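Local structure of DUF7790 domain-containing protein (Leptospira interrogans serogroup Icterohaemorrhagiae serovar copenhageni, 6ULO) at residues I283-F286 with Q287-S291; N225-Y229 with F230-Q234. The protein is of unknown function but is probably membrane-anchored, with a domain of the DUF7790 family that belongs to the Rossmann-fold superfamily. One frame throughout, in Å; residues are numbered along the deposited sequence. Where two conformers were deposited one is given.

Interaction 1. Residues I283-F286 with Q287-S291; sequences ISNF and QKWLS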
ATOM      1  N   ILE A 283       8.783  -8.967   9.215  1.00 14.15           N
ATOM      2  CA  ILE A 283       9.859  -8.486   8.340  1.00 13.55           C
ATOM      3  C   ILE A 283      11.210  -9.048   8.770  1.00 14.13           C
ATOM      4  O   ILE A 283      12.045  -9.400   7.928  1.00 13.68           O
ATOM      5  CB  ILE A 283       9.893  -6.950   8.244  1.00 13.55           C
ATOM      6  CG1 ILE A 283       8.545  -6.382   7.842  1.00 14.57           C
ATOM      7  CG2 ILE A 283      10.900  -6.539   7.211  1.00 14.87           C
ATOM      8  CD1 ILE A 283       8.524  -4.860   7.728  1.00 14.16           C
ATOM      9  N   SER A 284      11.431  -9.196  10.078  1.00 15.12           N
ATOM     10  CA  SER A 284      12.683  -9.809  10.534  1.00 17.01           C
ATOM     11  C   SER A 284      12.826 -11.235  10.009  1.00 16.05           C
ATOM     12  O   SER A 284      13.930 -11.660   9.634  1.00 16.26           O
ATOM     13  CB  SER A 284      12.735  -9.820  12.058  1.00 18.55           C
ATOM     14  OG  SER A 284      11.674 -10.606  12.569  1.00 20.67           O
ATOM     15  N   ASN A 285      11.727 -11.996  10.001  1.00 16.03           N
ATOM     16  CA  ASN A 285      11.746 -13.349   9.445  1.00 16.73           C
ATOM     17  C   ASN A 285      12.034 -13.304   7.948  1.00 15.43           C
ATOM     18  O   ASN A 285      12.884 -14.048   7.441  1.00 15.21           O
ATOM     19  CB  ASN A 285      10.402 -14.030   9.753  1.00 17.22           C
ATOM     20  CG  ASN A 285      10.312 -15.457   9.198  1.00 17.44           C
ATOM     21  OD1 ASN A 285      10.178 -15.644   7.995  1.00 17.50           O
ATOM     22  ND2 ASN A 285      10.369 -16.463  10.081  1.00 20.18           N
ATOM     23  N   PHE A 286      11.393 -12.386   7.239  1.00 14.56           N
ATOM     24  CA  PHE A 286      11.633 -12.251   5.809  1.00 13.18           C
ATOM     25  C   PHE A 286      13.091 -11.914   5.525  1.00 13.97           C
ATOM     26  O   PHE A 286      13.662 -12.424   4.569  1.00 13.52           O
ATOM     27  CB  PHE A 286      10.691 -11.178   5.261  1.00 12.83           C
ATOM     28  CG  PHE A 286      10.687 -11.032   3.761  1.00 13.01           C
ATOM     29  CD1 PHE A 286      10.663 -12.154   2.925  1.00 13.24           C
ATOM     30  CD2 PHE A 286      10.637  -9.761   3.181  1.00 13.20           C
ATOM     31  CE1 PHE A 286      10.596 -12.010   1.545  1.00 13.82           C
ATOM     32  CE2 PHE A 286      10.558  -9.610   1.793  1.00 13.30           C
ATOM     33  CZ  PHE A 286      10.526 -10.737   0.971  1.00 13.20           C
ATOM     34  N   GLN A 287      13.708 -11.072   6.356  1.00 14.45           N
ATOM     35  CA  GLN A 287      15.121 -10.737   6.184  1.00 14.23           C
ATOM     36  C   GLN A 287      16.015 -11.969   6.307  1.00 14.82           C
ATOM     37  O   GLN A 287      16.998 -12.090   5.573  1.00 14.61           O
ATOM     38  CB  GLN A 287      15.530  -9.662   7.192  1.00 15.20           C
ATOM     39  CG  GLN A 287      14.894  -8.302   6.873  1.00 15.61           C
ATOM     40  CD  GLN A 287      15.088  -7.308   8.015  1.00 15.72           C
ATOM     41  OE1 GLN A 287      15.235  -7.719   9.155  1.00 17.12           O
ATOM     42  NE2 GLN A 287      15.105  -6.014   7.709  1.00 16.46           N
ATOM     43  N   LYS A 288      15.651 -12.923   7.177  1.00 15.94           N
ATOM     44  CA  LYS A 288      16.366 -14.199   7.224  1.00 17.68           C
ATOM     45  C   LYS A 288      16.247 -14.952   5.903  1.00 16.90           C
ATOM     46  O   LYS A 288      17.239 -15.470   5.372  1.00 17.10           O
ATOM     47  CB  LYS A 288      15.854 -15.082   8.364  1.00 18.98           C
ATOM     48  CG  LYS A 288      15.983 -14.531   9.766  1.00 21.45           C
ATOM     49  CD  LYS A 288      15.334 -15.507  10.773  1.00 23.77           C
ATOM     50  CE  LYS A 288      15.594 -15.109  12.205  1.00 24.61           C
ATOM     51  NZ  LYS A 288      17.049 -15.176  12.574  1.00 24.43           N
ATOM     52  N   TRP A 289      15.025 -15.072   5.369  1.00 15.90           N
ATOM     53  CA  TRP A 289      14.869 -15.771   4.095  1.00 15.87           C
ATOM     54  C   TRP A 289      15.687 -15.108   2.999  1.00 15.76           C
ATOM     55  O   TRP A 289      16.357 -15.784   2.216  1.00 16.58           O
ATOM     56  CB  TRP A 289      13.383 -15.846   3.706  1.00 15.87           C
ATOM     57  CG  TRP A 289      12.648 -16.832   4.549  1.00 16.54           C
ATOM     58  CD1 TRP A 289      11.971 -16.586   5.723  1.00 17.92           C
ATOM     59  CD2 TRP A 289      12.478 -18.223   4.272  1.00 18.28           C
ATOM     60  NE1 TRP A 289      11.420 -17.764   6.203  1.00 18.60           N
ATOM     61  CE2 TRP A 289      11.713 -18.770   5.323  1.00 18.46           C
ATOM     62  CE3 TRP A 289      12.913 -19.067   3.241  1.00 19.12           C
ATOM     63  CZ2 TRP A 289      11.387 -20.113   5.376  1.00 20.05           C
ATOM     64  CZ3 TRP A 289      12.575 -20.403   3.299  1.00 19.24           C
ATOM     65  CH2 TRP A 289      11.821 -20.903   4.350  1.00 20.40           C
ATOM     66  N   LEU A 290      15.663 -13.779   2.945  1.00 14.95           N
ATOM     67  CA  LEU A 290      16.378 -13.065   1.886  1.00 14.09           C
ATOM     68  C   LEU A 290      17.889 -13.190   2.023  1.00 15.42           C
ATOM     69  O   LEU A 290      18.595 -13.063   1.020  1.00 18.34           O
ATOM     70  CB  LEU A 290      15.955 -11.601   1.890  1.00 14.21           C
ATOM     71  CG  LEU A 290      14.495 -11.320   1.507  1.00 14.11           C
ATOM     72  CD1 LEU A 290      14.283  -9.833   1.637  1.00 13.99           C
ATOM     73  CD2 LEU A 290      14.246 -11.821   0.100  1.00 15.30           C
ATOM     74  N   SER A 291      18.397 -13.389   3.234  1.00 14.26           N
ATOM     75  CA  SER A 291      19.834 -13.490   3.451  0.56 14.82           C
ATOM     76  C   SER A 291      20.365 -14.896   3.223  1.00 15.34           C
ATOM     77  O   SER A 291      21.576 -15.072   3.179  1.00 16.73           O
ATOM     78  CB  SER A 291      20.186 -13.066   4.886  0.56 14.84           C
ATOM     79  OG  SER A 291      19.695 -13.989   5.840  0.56 15.20           O
TER
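Phe-286 and Leu-290, one turn apart on the same helix, make the tight side of this contact. Methyl CD1 of Leu-290 lies over one face of the Phe-286 ring, 3.9 Å from its centroid and 17° off the ring normal, a CH-pi contact shifted toward the rim, where Leu-290 CD1 is 3.7 Å from Phe-286 CE2. The second methyl, CD2, meets the same ring near CE1 and CZ, and both branches of the leucine thus bear on it. The ring reaches this place because Phe-286 turns CG away from its backbone N (chi1 -173°). In the backbone, Leu-290 N donates to Phe-286 O (2.9 Å), the i to i+4 bond of an alpha helix; Gln-287 N to Ile-283 O (2.8 Å) is its counterpart at the start of the segment. Helix 283-291 directly follows strand 277-282 in the mixed sheet of this Rossmann-like domain, and its buried side rests on strand 249-255 and helix 234-241; Arg-253 adds a cation-pi contact to the Phe-286 ring. A polar pair occupies another flank. Asn-285 and Trp-289 run side by side in the same direction, amide and indole planes 38° apart, and Asn-285 OD1 sits at the indole edge, 3.0 Å from Trp-289 CD1. Each also has a partner beyond the helix: Gln-281 NE2 bonds to Asn-285 OD1, and Lys-320 O receives both Asn-285 ND2 and Trp-289 NE1. The solvent side is looser. The first methylenes of Lys-288 stay near the helix backbone, with CG 3.5 Å from Ser-284 O, before the chain runs out to its ammonium.

Interaction 2. Residues N225-Y229 with F230-Q234; sequences NAEEY and FAYPQ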
ATOM      1  N   ASN A 225       0.720  -8.896  -4.797  1.00 10.99           N
ATOM      2  CA  ASN A 225       1.328 -10.107  -5.335  1.00 12.14           C
ATOM      3  C   ASN A 225       2.509  -9.783  -6.230  1.00 12.19           C
ATOM      4  O   ASN A 225       2.871 -10.594  -7.098  1.00 12.88           O
ATOM      5  CB  ASN A 225       0.303 -11.003  -6.058  1.00 13.14           C
ATOM      6  CG  ASN A 225      -0.144 -10.438  -7.381  1.00 14.10           C
ATOM      7  OD1 ASN A 225      -0.360  -9.208  -7.488  1.00 15.37           O
ATOM      8  ND2 ASN A 225      -0.329 -11.301  -8.387  1.00 15.28           N
ATOM      9  N   ALA A 226       3.145  -8.617  -6.018  1.00 12.09           N
ATOM     10  CA  ALA A 226       4.246  -8.216  -6.892  1.00 12.90           C
ATOM     11  C   ALA A 226       5.376  -9.237  -6.916  1.00 13.70           C
ATOM     12  O   ALA A 226       6.026  -9.398  -7.955  1.00 13.62           O
ATOM     13  CB  ALA A 226       4.787  -6.858  -6.454  1.00 13.25           C
ATOM     14  N   GLU A 227       5.603  -9.947  -5.800  1.00 13.14           N
ATOM     15  CA  GLU A 227       6.700 -10.903  -5.748  1.00 13.12           C
ATOM     16  C   GLU A 227       6.456 -12.088  -6.668  1.00 13.67           C
ATOM     17  O   GLU A 227       7.399 -12.813  -6.964  1.00 14.00           O
ATOM     18  CB  GLU A 227       6.925 -11.392  -4.316  1.00 12.73           C
ATOM     19  CG  GLU A 227       7.365 -10.313  -3.310  1.00 13.45           C
ATOM     20  CD  GLU A 227       7.084 -10.764  -1.906  1.00 13.15           C
ATOM     21  OE1 GLU A 227       5.904 -10.681  -1.511  1.00 13.14           O
ATOM     22  OE2 GLU A 227       8.010 -11.230  -1.210  1.00 13.22           O
ATOM     23  N   GLU A 228       5.219 -12.319  -7.103  1.00 14.36           N
ATOM     24  CA  GLU A 228       4.981 -13.398  -8.051  1.00 14.34           C
ATOM     25  C   GLU A 228       5.650 -13.155  -9.390  1.00 15.83           C
ATOM     26  O   GLU A 228       5.730 -14.088 -10.203  1.00 17.71           O
ATOM     27  CB  GLU A 228       3.477 -13.581  -8.254  1.00 14.69           C
ATOM     28  CG  GLU A 228       2.758 -14.003  -6.984  1.00 14.56           C
ATOM     29  CD  GLU A 228       1.456 -14.728  -7.265  1.00 15.43           C
ATOM     30  OE1 GLU A 228       0.490 -14.081  -7.715  1.00 15.76           O
ATOM     31  OE2 GLU A 228       1.395 -15.954  -7.012  1.00 15.98           O
ATOM     32  N   TYR A 229       6.153 -11.945  -9.644  1.00 15.78           N
ATOM     33  CA  TYR A 229       6.770 -11.609 -10.920  1.00 17.67           C
ATOM     34  C   TYR A 229       8.290 -11.732 -10.932  1.00 17.74           C
ATOM     35  O   TYR A 229       8.903 -11.469 -11.979  1.00 19.33           O
ATOM     36  CB  TYR A 229       6.369 -10.189 -11.336  1.00 20.33           C
ATOM     37  CG  TYR A 229       4.920 -10.073 -11.662  1.00 23.80           C
ATOM     38  CD1 TYR A 229       4.489 -10.110 -12.980  1.00 26.77           C
ATOM     39  CD2 TYR A 229       3.960  -9.944 -10.650  1.00 24.49           C
ATOM     40  CE1 TYR A 229       3.150 -10.014 -13.292  1.00 28.23           C
ATOM     41  CE2 TYR A 229       2.607  -9.852 -10.957  1.00 26.70           C
ATOM     42  CZ  TYR A 229       2.214  -9.891 -12.284  1.00 28.65           C
ATOM     43  OH  TYR A 229       0.884  -9.797 -12.618  1.00 30.60           O
ATOM     44  N   PHE A 230       8.926 -12.127  -9.825  1.00 15.51           N
ATOM     45  CA  PHE A 230      10.393 -12.162  -9.834  1.00 15.75           C
ATOM     46  C   PHE A 230      10.932 -13.126  -8.784  1.00 16.62           C
ATOM     47  O   PHE A 230      10.338 -13.309  -7.724  1.00 16.19           O
ATOM     48  CB  PHE A 230      11.010 -10.762  -9.623  1.00 16.33           C
ATOM     49  CG  PHE A 230      10.515 -10.019  -8.384  1.00 15.39           C
ATOM     50  CD1 PHE A 230      11.067 -10.254  -7.124  1.00 15.72           C
ATOM     51  CD2 PHE A 230       9.514  -9.058  -8.498  1.00 15.17           C
ATOM     52  CE1 PHE A 230      10.634  -9.529  -6.010  1.00 16.17           C
ATOM     53  CE2 PHE A 230       9.083  -8.343  -7.402  1.00 14.59           C
ATOM     54  CZ  PHE A 230       9.635  -8.583  -6.159  1.00 15.19           C
ATOM     55  N   ALA A 231      12.091 -13.701  -9.083  1.00 17.54           N
ATOM     56  CA  ALA A 231      12.941 -14.257  -8.044  1.00 17.31           C
ATOM     57  C   ALA A 231      13.690 -13.098  -7.397  1.00 16.49           C
ATOM     58  O   ALA A 231      14.070 -12.147  -8.075  1.00 18.18           O
ATOM     59  CB  ALA A 231      13.915 -15.278  -8.641  1.00 18.12           C
ATOM     60  N   TYR A 232      13.880 -13.164  -6.097  1.00 16.05           N
ATOM     61  CA  TYR A 232      14.470 -12.024  -5.389  1.00 15.75           C
ATOM     62  C   TYR A 232      15.869 -11.714  -5.895  1.00 16.40           C
ATOM     63  O   TYR A 232      16.750 -12.578  -5.804  1.00 17.31           O
ATOM     64  CB  TYR A 232      14.573 -12.341  -3.908  1.00 15.30           C
ATOM     65  CG  TYR A 232      13.232 -12.620  -3.251  1.00 14.10           C
ATOM     66  CD1 TYR A 232      12.239 -11.644  -3.224  1.00 13.98           C
ATOM     67  CD2 TYR A 232      12.955 -13.846  -2.655  1.00 15.00           C
ATOM     68  CE1 TYR A 232      11.020 -11.859  -2.628  1.00 14.56           C
ATOM     69  CE2 TYR A 232      11.735 -14.075  -2.042  1.00 14.44           C
ATOM     70  CZ  TYR A 232      10.767 -13.082  -2.034  1.00 13.75           C
ATOM     71  OH  TYR A 232       9.571 -13.350  -1.409  1.00 14.31           O
ATOM     72  N   PRO A 233      16.124 -10.512  -6.410  1.00 15.59           N
ATOM     73  CA  PRO A 233      17.483 -10.136  -6.822  1.00 16.36           C
ATOM     74  C   PRO A 233      18.215  -9.402  -5.699  1.00 16.13           C
ATOM     75  O   PRO A 233      17.628  -9.004  -4.683  1.00 14.91           O
ATOM     76  CB  PRO A 233      17.216  -9.183  -7.990  1.00 17.49           C
ATOM     77  CG  PRO A 233      15.985  -8.437  -7.513  1.00 17.31           C
ATOM     78  CD  PRO A 233      15.130  -9.495  -6.799  1.00 16.34           C
ATOM     79  N   GLN A 234      19.511  -9.173  -5.928  1.00 16.76           N
ATOM     80  CA  GLN A 234      20.367  -8.592  -4.901  1.00 17.07           C
ATOM     81  C   GLN A 234      19.887  -7.223  -4.421  1.00 15.88           C
ATOM     82  O   GLN A 234      19.931  -6.941  -3.220  1.00 16.16           O
ATOM     83  CB  GLN A 234      21.783  -8.497  -5.436  1.00 19.59           C
ATOM     84  CG  GLN A 234      22.794  -8.180  -4.381  1.00 22.09           C
ATOM     85  CD  GLN A 234      22.852  -9.256  -3.338  1.00 25.23           C
ATOM     86  OE1 GLN A 234      22.955 -10.449  -3.662  1.00 26.98           O
ATOM     87  NE2 GLN A 234      22.754  -8.859  -2.075  1.00 26.56           N
TER
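A 3-10 turn over residues 226-229, in the loop leading from strand 218-222 to helix 234-241, is where Glu-227 meets both Phe-230 and Tyr-232. Phe-230 folds back on the turn: with CG placed between its backbone N and carbonyl carbon (chi1 53°), the ring lies against the main chain. Glu-227 CA stands over one ring face in a CH-pi contact, 4.0 Å from the centroid and displaced toward the rim, while Ala-226 O comes obliquely to Phe-230 CE2 at 3.3 Å. A weak hydrogen bond from Phe-230 N to Glu-227 O, 3.3 Å long but nearly straight at 172°, closes the turn. Strands 218-222 and 249-255 are parallel neighbours, and the loop therefore opens the beta-alpha-beta crossover that joins them through helix 234-241, with Pro-233 as its N-cap. Ahead of that helix, Tyr-232 OH donates to Glu-227 OE2 at 2.6 Å. The oxygen lies at the edge of the phenol ring, whereas the hydroxyl approaches it from above the carboxylate plane, 41° out of it. Glu-227 OE1 forms a salt bridge with Arg-253, so the buried carboxylate is gripped at both oxygens, which probably stabilises its negative charge. At the start of the turn, Asn-225 ND2 bonds to Glu-228 OE1 (3.0 Å), an oxygen that also engages Ser-256 OG.

From the N terminus, interaction 2 comes first, shaping the loop between strand 218-222 and helix 234-241; the chain then passes through that helix and strands 249-255 and 277-282 before interaction 1 forms on helix 283-291. Both are local and stand in series, neither nested nor crossed. In space they touch: Phe-286 CZ is 3.4 Å from Glu-227 OE2, and Leu-290 CD2 packs 3.6 Å from Tyr-232 CG. Arg-253 on strand 249-255 reaches both contacts. The loop, strand 249-255 and the later helix are thereby tied together.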